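PDB 6KXD: ketosynthase from Streptomyces sp. MSC090213JE08, which is one half of the ishigamide ketosynthase/chain length factor of a highly reducing type II polyketide synthase, probably the chain length factor that helps set polyketide length. Local coordinates for residues R278-D283 and V368-L373. Numbering follows the deposited sequence.
Sequences RRAGVD and VAVLRL
Val370, on strand 365-373, packs against the C-terminal end of helix 265-280. Val370 CB lies 3.9 Å from Ala280 CB. From there CG1 points anti to the backbone N (chi1 178°) and touches two residues across the contact. Ala280 CB is 3.6 Å from Val370 CG1, the closest approach between the two segments. Val282 CG2 comes to 4.1 Å from Val370 CG1, the two side chains meeting tip to tip. The other branch, CG2, stands anti to the carbonyl carbon. The Val370 side chain also packs on Ala276 of the same helix and on Ser254. Between Ala280 and Val282 the helix ends in a Schellman motif. Gly281 takes a positive phi of 72° there, and Gly281 N bonds to Arg278 O at 2.7 Å. The turn carries the chain on to Val282, whose CB again faces the strand. In this thiolase-clan protein, strand 365-373 pairs antiparallel with strands 250-259 and 354-360. Further along the strand, the Arg372 chain leaves its CB anti to the backbone N, then bends twice, bringing the guanidinium round to Val282. Arg372 NH2 lies 3.7 Å from Val282 CG1, and the methyl meets the guanidinium obliquely. Arg372 NH1 is hydrogen-bonded to Gly352 O, which helps fix the group beside Val282.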
# COMPACT_ATOMS: atom_id res chain seq x y z
N ARG B 278 2.06 -1.97 -27.18
CA ARG B 278 3.45 -2.00 -27.69
C ARG B 278 4.28 -2.97 -26.85
O ARG B 278 4.93 -3.91 -27.38
CB ARG B 278 4.03 -0.58 -27.71
CG ARG B 278 5.53 -0.52 -27.97
CD ARG B 278 6.02 0.84 -28.45
NE ARG B 278 5.29 1.96 -27.86
CZ ARG B 278 5.69 2.67 -26.81
NH1 ARG B 278 6.80 2.35 -26.17
NH2 ARG B 278 4.97 3.71 -26.42
N ARG B 279 4.25 -2.80 -25.53
CA ARG B 279 5.11 -3.59 -24.63
C ARG B 279 4.74 -5.08 -24.66
O ARG B 279 5.58 -5.93 -24.45
CB ARG B 279 5.11 -3.00 -23.22
CG ARG B 279 5.88 -1.69 -23.12
CD ARG B 279 6.47 -1.43 -21.74
NE ARG B 279 7.90 -1.68 -21.64
CZ ARG B 279 8.56 -1.83 -20.49
NH1 ARG B 279 7.90 -1.93 -19.35
NH2 ARG B 279 9.88 -1.88 -20.48
N ALA B 280 3.48 -5.39 -24.90
CA ALA B 280 3.03 -6.74 -25.07
C ALA B 280 3.45 -7.30 -26.44
O ALA B 280 3.35 -8.51 -26.67
CB ALA B 280 1.54 -6.76 -24.92
N GLY B 281 3.84 -6.42 -27.36
CA GLY B 281 4.20 -6.77 -28.74
C GLY B 281 2.99 -7.15 -29.56
O GLY B 281 3.05 -8.01 -30.44
N VAL B 282 1.85 -6.50 -29.29
CA VAL B 282 0.69 -6.80 -30.05
C VAL B 282 0.11 -5.51 -30.60
O VAL B 282 0.34 -4.43 -30.10
CB VAL B 282 -0.36 -7.62 -29.29
CG1 VAL B 282 0.26 -8.89 -28.72
CG2 VAL B 282 -1.05 -6.82 -28.21
N ASP B 283 -0.61 -5.70 -31.70
CA ASP B 283 -1.31 -4.65 -32.39
C ASP B 283 -2.70 -4.51 -31.76
O ASP B 283 -3.28 -5.51 -31.31
CB ASP B 283 -1.40 -4.98 -33.88
CG ASP B 283 -1.79 -3.77 -34.70
OD1 ASP B 283 -0.87 -2.97 -35.00
OD2 ASP B 283 -3.01 -3.61 -34.96
N VAL B 368 -3.57 -0.16 -17.53
CA VAL B 368 -3.98 -1.02 -18.54
C VAL B 368 -3.18 -2.30 -18.42
O VAL B 368 -1.99 -2.23 -18.20
CB VAL B 368 -3.79 -0.39 -19.93
CG1 VAL B 368 -4.08 -1.40 -21.02
CG2 VAL B 368 -4.65 0.85 -20.11
N ALA B 369 -3.87 -3.44 -18.56
CA ALA B 369 -3.18 -4.70 -18.67
C ALA B 369 -3.56 -5.37 -19.99
O ALA B 369 -4.74 -5.43 -20.37
CB ALA B 369 -3.45 -5.62 -17.51
N VAL B 370 -2.55 -6.01 -20.59
CA VAL B 370 -2.74 -6.82 -21.81
C VAL B 370 -2.45 -8.28 -21.47
O VAL B 370 -1.41 -8.59 -20.88
CB VAL B 370 -1.85 -6.30 -22.95
CG1 VAL B 370 -1.97 -7.14 -24.21
CG2 VAL B 370 -2.17 -4.86 -23.26
N LEU B 371 -3.43 -9.14 -21.72
CA LEU B 371 -3.32 -10.57 -21.39
C LEU B 371 -3.38 -11.37 -22.69
O LEU B 371 -4.05 -10.96 -23.63
CB LEU B 371 -4.51 -11.01 -20.55
CG LEU B 371 -4.77 -10.16 -19.30
CD1 LEU B 371 -6.04 -10.64 -18.62
CD2 LEU B 371 -3.61 -10.23 -18.35
N ARG B 372 -2.75 -12.53 -22.70
CA ARG B 372 -2.99 -13.49 -23.75
C ARG B 372 -3.72 -14.67 -23.14
O ARG B 372 -3.18 -15.26 -22.16
CB ARG B 372 -1.65 -13.87 -24.36
CG ARG B 372 -1.74 -15.18 -25.13
CD ARG B 372 -1.26 -15.16 -26.55
NE ARG B 372 -0.38 -14.08 -26.97
CZ ARG B 372 -0.53 -13.40 -28.11
NH1 ARG B 372 -1.63 -13.58 -28.84
NH2 ARG B 372 0.40 -12.55 -28.48
N LEU B 373 -4.91 -14.98 -23.69
CA LEU B 373 -5.75 -16.06 -23.16
C LEU B 373 -5.11 -17.36 -23.64
O LEU B 373 -4.62 -17.44 -24.78
CB LEU B 373 -7.21 -15.86 -23.56
CG LEU B 373 -7.77 -14.48 -23.18
CD1 LEU B 373 -9.15 -14.26 -23.73
CD2 LEU B 373 -7.75 -14.32 -21.66